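Local coordinates for putative cell wall hydrolase phosphatase-associated protein (Clostridioides difficile, PDB 7CFL), which is an autolysin whose C-terminal NlpC/P60 catalytic domain probably cleaves cell-wall peptides as a cysteine-type endopeptidase, at residues Val71-Asp85 against Ile122-Arg136. Sequence-based numbering, arbitrary orientation.
Sequences VNRGDLRSGDLVFFD and INSSYYSSRYVNARR
Asp80 OD2 is gripped twice, by Arg136 NH2 at 2.9 Å and by the backbone Arg77 N at 2.7 Å, the latter coming from above the carboxylate plane. Arg136 meets the carboxylate side-on, its NE giving a second bond of 2.9 Å to Asp80 OD1. Both oxygens use their syn lone pairs toward Arg136 and the two flat groups are nearly coplanar; the carboxylate oxygens match the NE and NH2 hydrogens of an arginine, so one bond goes to each and the guanidinium is held against rotation. Asp75 adds a longer salt bridge. Val71 CG2 lies over one face of this guanidinium, toward its rim, while that of Arg77 stacks on the other, planes 11° apart; the carboxylates probably offset the like charges.

Arg73 runs over the Tyr131 ring, the two side chains passing in opposite directions, with its chain extended and CG anti to the backbone N (chi1 178°). This lays CD over the centre of the Tyr131 ring, 3.8 Å from the centroid, in a CH-pi contact, and carries NH2 to Asn123 OD1 and Ser128 OG, each at 2.9 Å. A water joins Arg73 NE to Asn123 OD1, and another links Val71 O to Tyr131 OH. The Phe84 face receives the edge of Tyr127 in an edge-to-face pair and that of Tyr131 in an offset one, and Ile122 CG2 lies at the Phe84 rim, 3.8 Å from Phe84 CZ. The small Ala134 lets Leu76 CD2 pack close to the sheet.

Backbone bonds such as Leu81 N to Arg135 O (2.8 Å) pair strands 81-84 and 131-136 antiparallel in the central sheet of the NlpC/P60 domain. Strand 131-136 lies between 81-84 and the edge strand 69-71; 96-102 flanks 81-84 on its other side. Phe84, Ile122 and Tyr127 pack on Met106 of strand 105-110, whereas Asn133 and Arg135 bond to Ser65, just beyond helix 61-64.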
loop_
_atom_site.group_PDB
_atom_site.type_symbol
_atom_site.label_atom_id
_atom_site.label_comp_id
_atom_site.label_asym_id
_atom_site.label_seq_id
_atom_site.Cartn_x
_atom_site.Cartn_y
_atom_site.Cartn_z
ATOM N N VAL A 71 -11.661 2.724 -7.120
ATOM C CA VAL A 71 -11.943 3.964 -6.334
ATOM C C VAL A 71 -11.273 5.149 -7.036
ATOM O O VAL A 71 -10.087 5.030 -7.409
ATOM C CB VAL A 71 -11.441 3.802 -4.887
ATOM C CG1 VAL A 71 -11.644 5.076 -4.073
ATOM C CG2 VAL A 71 -12.066 2.587 -4.194
ATOM N N ASN A 72 -12.007 6.249 -7.265
ATOM C CA ASN A 72 -11.372 7.506 -7.748
ATOM C C ASN A 72 -10.488 8.079 -6.633
ATOM O O ASN A 72 -10.894 8.036 -5.483
ATOM C CB ASN A 72 -12.410 8.548 -8.186
ATOM C CG ASN A 72 -13.041 8.220 -9.518
ATOM O OD1 ASN A 72 -14.259 8.080 -9.609
ATOM N ND2 ASN A 72 -12.224 8.084 -10.548
ATOM N N ARG A 73 -9.418 8.778 -6.998
ATOM C CA ARG A 73 -8.467 9.367 -6.013
ATOM C C ARG A 73 -9.225 10.357 -5.106
ATOM O O ARG A 73 -8.872 10.456 -3.968
ATOM C CB ARG A 73 -7.281 10.012 -6.735
ATOM C CG ARG A 73 -6.272 10.688 -5.812
ATOM C CD ARG A 73 -5.089 11.240 -6.583
ATOM N NE ARG A 73 -4.200 12.047 -5.763
ATOM C CZ ARG A 73 -2.966 12.425 -6.111
ATOM N NH1 ARG A 73 -2.457 12.089 -7.292
ATOM N NH2 ARG A 73 -2.233 13.126 -5.259
ATOM N N GLY A 74 -10.233 11.112 -5.598
ATOM C CA GLY A 74 -11.000 12.024 -4.725
ATOM C C GLY A 74 -11.916 11.331 -3.706
ATOM O O GLY A 74 -12.375 12.021 -2.769
ATOM N N ASP A 75 -12.194 10.030 -3.860
ATOM C CA ASP A 75 -13.138 9.215 -3.038
ATOM C C ASP A 75 -12.375 8.239 -2.125
ATOM O O ASP A 75 -13.029 7.337 -1.561
ATOM C CB ASP A 75 -14.069 8.398 -3.938
ATOM C CG ASP A 75 -15.256 7.745 -3.233
ATOM O OD1 ASP A 75 -15.375 6.468 -3.341
ATOM O OD2 ASP A 75 -16.063 8.505 -2.595
ATOM N N LEU A 76 -11.059 8.375 -1.974
ATOM C CA LEU A 76 -10.267 7.452 -1.100
ATOM C C LEU A 76 -10.821 7.458 0.324
ATOM O O LEU A 76 -11.115 8.550 0.862
ATOM C CB LEU A 76 -8.808 7.882 -1.107
ATOM C CG LEU A 76 -8.025 7.486 -2.354
ATOM C CD1 LEU A 76 -6.655 8.151 -2.375
ATOM C CD2 LEU A 76 -7.855 5.977 -2.416
ATOM N N ARG A 77 -10.882 6.264 0.923
ATOM C CA ARG A 77 -11.343 5.990 2.304
ATOM C C ARG A 77 -10.214 5.229 3.000
ATOM O O ARG A 77 -9.465 4.555 2.266
ATOM C CB ARG A 77 -12.577 5.081 2.339
ATOM C CG ARG A 77 -13.884 5.746 1.939
ATOM C CD ARG A 77 -14.970 4.710 2.165
ATOM N NE ARG A 77 -16.168 4.929 1.376
ATOM C CZ ARG A 77 -17.184 4.070 1.308
ATOM N NH1 ARG A 77 -18.241 4.362 0.568
ATOM N NH2 ARG A 77 -17.145 2.923 1.970
ATOM N N SER A 78 -10.106 5.360 4.318
ATOM C CA SER A 78 -9.233 4.514 5.183
ATOM C C SER A 78 -9.346 3.060 4.748
ATOM O O SER A 78 -10.482 2.572 4.606
ATOM C CB SER A 78 -9.654 4.669 6.603
ATOM O OG SER A 78 -9.636 6.035 6.946
ATOM N N GLY A 79 -8.217 2.397 4.518
ATOM C CA GLY A 79 -8.195 0.960 4.199
ATOM C C GLY A 79 -8.157 0.686 2.704
ATOM O O GLY A 79 -7.927 -0.457 2.326
ATOM N N ASP A 80 -8.400 1.674 1.850
ATOM C CA ASP A 80 -8.233 1.514 0.391
ATOM C C ASP A 80 -6.754 1.278 0.074
ATOM O O ASP A 80 -5.914 1.826 0.723
ATOM C CB ASP A 80 -8.769 2.722 -0.392
ATOM C CG ASP A 80 -10.259 2.896 -0.292
ATOM O OD1 ASP A 80 -10.954 1.902 0.033
ATOM O OD2 ASP A 80 -10.705 4.024 -0.636
ATOM N N LEU A 81 -6.477 0.486 -0.940
ATOM C CA LEU A 81 -5.128 0.312 -1.492
ATOM C C LEU A 81 -4.894 1.386 -2.543
ATOM O O LEU A 81 -5.796 1.606 -3.381
ATOM C CB LEU A 81 -4.991 -1.103 -2.075
ATOM C CG LEU A 81 -5.196 -2.229 -1.072
ATOM C CD1 LEU A 81 -5.042 -3.586 -1.729
ATOM C CD2 LEU A 81 -4.238 -2.105 0.092
ATOM N N VAL A 82 -3.719 2.020 -2.508
ATOM C CA VAL A 82 -3.351 3.074 -3.489
ATOM C C VAL A 82 -2.126 2.579 -4.245
ATOM O O VAL A 82 -1.239 1.984 -3.602
ATOM C CB VAL A 82 -3.124 4.435 -2.803
ATOM C CG1 VAL A 82 -4.452 5.086 -2.434
ATOM C CG2 VAL A 82 -2.151 4.338 -1.630
ATOM N N PHE A 83 -2.099 2.737 -5.558
ATOM C CA PHE A 83 -1.082 2.136 -6.468
ATOM C C PHE A 83 -0.299 3.236 -7.213
ATOM O O PHE A 83 -0.809 4.283 -7.643
ATOM C CB PHE A 83 -1.751 1.167 -7.441
ATOM C CG PHE A 83 -2.483 0.058 -6.745
ATOM C CD1 PHE A 83 -1.740 -1.016 -6.242
ATOM C CD2 PHE A 83 -3.830 0.125 -6.408
ATOM C CE1 PHE A 83 -2.356 -2.025 -5.526
ATOM C CE2 PHE A 83 -4.446 -0.897 -5.696
ATOM C CZ PHE A 83 -3.695 -1.960 -5.226
ATOM N N PHE A 84 0.979 2.991 -7.447
ATOM C CA PHE A 84 1.924 3.927 -8.097
ATOM C C PHE A 84 2.791 3.201 -9.116
ATOM O O PHE A 84 3.004 1.983 -8.989
ATOM C CB PHE A 84 2.797 4.627 -7.063
ATOM C CG PHE A 84 2.011 5.237 -5.935
ATOM C CD1 PHE A 84 1.629 6.573 -5.968
ATOM C CD2 PHE A 84 1.563 4.436 -4.899
ATOM C CE1 PHE A 84 0.897 7.102 -4.919
ATOM C CE2 PHE A 84 0.828 4.968 -3.860
ATOM C CZ PHE A 84 0.478 6.295 -3.883
ATOM N N ASP A 85 3.290 3.949 -10.092
ATOM C CA ASP A 85 4.279 3.449 -11.082
ATOM C C ASP A 85 5.693 3.909 -10.674
ATOM O O ASP A 85 5.843 4.524 -9.603
ATOM C CB ASP A 85 3.854 3.840 -12.504
ATOM C CG ASP A 85 3.760 5.328 -12.781
ATOM O OD1 ASP A 85 3.000 5.699 -13.701
ATOM O OD2 ASP A 85 4.436 6.100 -12.079
ATOM N N ILE A 122 0.442 10.801 -0.299
ATOM C CA ILE A 122 0.232 10.576 -1.761
ATOM C C ILE A 122 0.198 11.930 -2.507
ATOM O O ILE A 122 0.335 11.892 -3.739
ATOM C CB ILE A 122 -1.023 9.706 -1.992
ATOM C CG1 ILE A 122 -2.325 10.496 -1.832
ATOM C CG2 ILE A 122 -0.987 8.455 -1.104
ATOM C CD1 ILE A 122 -3.560 9.682 -2.069
ATOM N N ASN A 123 0.064 13.071 -1.811
ATOM C CA ASN A 123 -0.020 14.422 -2.428
ATOM C C ASN A 123 1.367 15.061 -2.502
ATOM O O ASN A 123 1.491 16.123 -3.159
ATOM C CB ASN A 123 -1.004 15.344 -1.705
ATOM C CG ASN A 123 -2.406 14.780 -1.680
ATOM O OD1 ASN A 123 -2.940 14.412 -2.727
ATOM N ND2 ASN A 123 -3.015 14.738 -0.500
ATOM N N SER A 124 2.377 14.453 -1.880
ATOM C CA SER A 124 3.783 14.920 -1.955
ATOM C C SER A 124 4.209 14.894 -3.427
ATOM O O SER A 124 3.672 14.060 -4.187
ATOM C CB SER A 124 4.689 14.079 -1.107
ATOM O OG SER A 124 4.907 12.844 -1.755
ATOM N N SER A 125 5.136 15.766 -3.813
ATOM C CA SER A 125 5.625 15.891 -5.210
ATOM C C SER A 125 6.049 14.511 -5.727
ATOM O O SER A 125 5.680 14.183 -6.874
ATOM C CB SER A 125 6.732 16.912 -5.335
ATOM O OG SER A 125 7.878 16.538 -4.583
ATOM N N TYR A 126 6.738 13.716 -4.901
ATOM C CA TYR A 126 7.283 12.396 -5.304
ATOM C C TYR A 126 6.147 11.446 -5.708
ATOM O O TYR A 126 6.182 10.943 -6.858
ATOM C CB TYR A 126 8.182 11.787 -4.222
ATOM C CG TYR A 126 8.865 10.506 -4.640
ATOM C CD1 TYR A 126 9.392 10.356 -5.919
ATOM C CD2 TYR A 126 9.003 9.439 -3.759
ATOM C CE1 TYR A 126 10.022 9.188 -6.314
ATOM C CE2 TYR A 126 9.634 8.261 -4.137
ATOM C CZ TYR A 126 10.143 8.137 -5.420
ATOM O OH TYR A 126 10.764 6.987 -5.810
ATOM N N TYR A 127 5.167 11.205 -4.831
ATOM C CA TYR A 127 4.114 10.180 -5.081
ATOM C C TYR A 127 3.044 10.688 -6.063
ATOM O O TYR A 127 2.597 9.882 -6.893
ATOM C CB TYR A 127 3.528 9.645 -3.775
ATOM C CG TYR A 127 4.540 8.883 -2.951
ATOM C CD1 TYR A 127 4.890 7.572 -3.240
ATOM C CD2 TYR A 127 5.173 9.497 -1.892
ATOM C CE1 TYR A 127 5.827 6.891 -2.479
ATOM C CE2 TYR A 127 6.118 8.835 -1.123
ATOM C CZ TYR A 127 6.453 7.529 -1.423
ATOM O OH TYR A 127 7.396 6.879 -0.673
ATOM N N SER A 128 2.645 11.956 -5.995
ATOM C CA SER A 128 1.421 12.441 -6.685
ATOM C C SER A 128 1.470 12.133 -8.198
ATOM O O SER A 128 0.479 11.594 -8.738
ATOM C CB SER A 128 1.180 13.905 -6.428
ATOM O OG SER A 128 -0.122 14.262 -6.864
ATOM N N SER A 129 2.581 12.431 -8.876
ATOM C CA SER A 129 2.734 12.223 -10.346
ATOM C C SER A 129 2.766 10.723 -10.713
ATOM O O SER A 129 2.470 10.392 -11.875
ATOM C CB SER A 129 3.943 12.970 -10.876
ATOM O OG SER A 129 5.157 12.385 -10.424
ATOM N N ARG A 130 3.094 9.837 -9.763
ATOM C CA ARG A 130 3.224 8.373 -9.998
ATOM C C ARG A 130 1.917 7.631 -9.674
ATOM O O ARG A 130 1.809 6.429 -10.025
ATOM C CB ARG A 130 4.378 7.826 -9.154
ATOM C CG ARG A 130 5.738 8.398 -9.522
ATOM C CD ARG A 130 6.760 8.174 -8.423
ATOM N NE ARG A 130 6.977 6.757 -8.224
ATOM C CZ ARG A 130 7.131 6.142 -7.048
ATOM N NH1 ARG A 130 7.074 6.814 -5.904
ATOM N NH2 ARG A 130 7.330 4.833 -7.020
ATOM N N TYR A 131 0.937 8.309 -9.072
ATOM C CA TYR A 131 -0.377 7.716 -8.714
ATOM C C TYR A 131 -1.020 7.102 -9.961
ATOM O O TYR A 131 -1.148 7.813 -11.001
ATOM C CB TYR A 131 -1.296 8.754 -8.073
ATOM C CG TYR A 131 -2.644 8.230 -7.670
ATOM C CD1 TYR A 131 -2.912 7.899 -6.351
ATOM C CD2 TYR A 131 -3.674 8.082 -8.596
ATOM C CE1 TYR A 131 -4.129 7.371 -5.970
ATOM C CE2 TYR A 131 -4.894 7.539 -8.228
ATOM C CZ TYR A 131 -5.136 7.210 -6.908
ATOM O OH TYR A 131 -6.346 6.712 -6.518
ATOM N N VAL A 132 -1.467 5.844 -9.847
ATOM C CA VAL A 132 -2.133 5.109 -10.967
ATOM C C VAL A 132 -3.629 4.974 -10.682
ATOM O O VAL A 132 -4.436 5.486 -11.501
ATOM C CB VAL A 132 -1.481 3.752 -11.272
ATOM C CG1 VAL A 132 -2.295 2.976 -12.313
ATOM C CG2 VAL A 132 -0.041 3.942 -11.730
ATOM N N ASN A 133 -3.995 4.289 -9.614
ATOM C CA ASN A 133 -5.382 3.895 -9.290
ATOM C C ASN A 133 -5.473 3.490 -7.820
ATOM O O ASN A 133 -4.448 3.516 -7.080
ATOM C CB ASN A 133 -5.909 2.799 -10.221
ATOM C CG ASN A 133 -5.402 1.393 -9.960
ATOM O OD1 ASN A 133 -4.375 1.203 -9.315
ATOM N ND2 ASN A 133 -6.120 0.419 -10.487
ATOM N N ALA A 134 -6.672 3.097 -7.423
ATOM C CA ALA A 134 -6.979 2.686 -6.054
ATOM C C ALA A 134 -8.008 1.570 -6.105
ATOM O O ALA A 134 -8.778 1.507 -7.076
ATOM C CB ALA A 134 -7.429 3.881 -5.282
ATOM N N ARG A 135 -8.030 0.736 -5.074
ATOM C CA ARG A 135 -8.975 -0.387 -4.933
ATOM C C ARG A 135 -9.467 -0.487 -3.486
ATOM O O ARG A 135 -8.652 -0.305 -2.537
ATOM C CB ARG A 135 -8.317 -1.703 -5.337
ATOM C CG ARG A 135 -7.928 -1.799 -6.796
ATOM C CD ARG A 135 -9.130 -1.982 -7.685
ATOM N NE ARG A 135 -8.696 -2.108 -9.059
ATOM C CZ ARG A 135 -9.516 -2.210 -10.113
ATOM N NH1 ARG A 135 -10.824 -2.295 -9.953
ATOM N NH2 ARG A 135 -9.009 -2.313 -11.323
ATOM N N ARG A 136 -10.767 -0.754 -3.349
ATOM C CA ARG A 136 -11.472 -0.997 -2.073
ATOM C C ARG A 136 -11.664 -2.512 -1.956
ATOM O O ARG A 136 -12.231 -3.125 -2.884
ATOM C CB ARG A 136 -12.780 -0.204 -2.024
ATOM C CG ARG A 136 -13.462 -0.285 -0.671
ATOM C CD ARG A 136 -14.509 0.811 -0.586
ATOM N NE ARG A 136 -13.798 2.075 -0.677
ATOM C CZ ARG A 136 -14.268 3.195 -1.232
ATOM N NH1 ARG A 136 -15.467 3.234 -1.782
ATOM N NH2 ARG A 136 -13.516 4.273 -1.259
HETATM O O HOH W 1 -7.984 6.048 -8.674
HETATM O O HOH W 2 -5.158 12.917 -3.244
#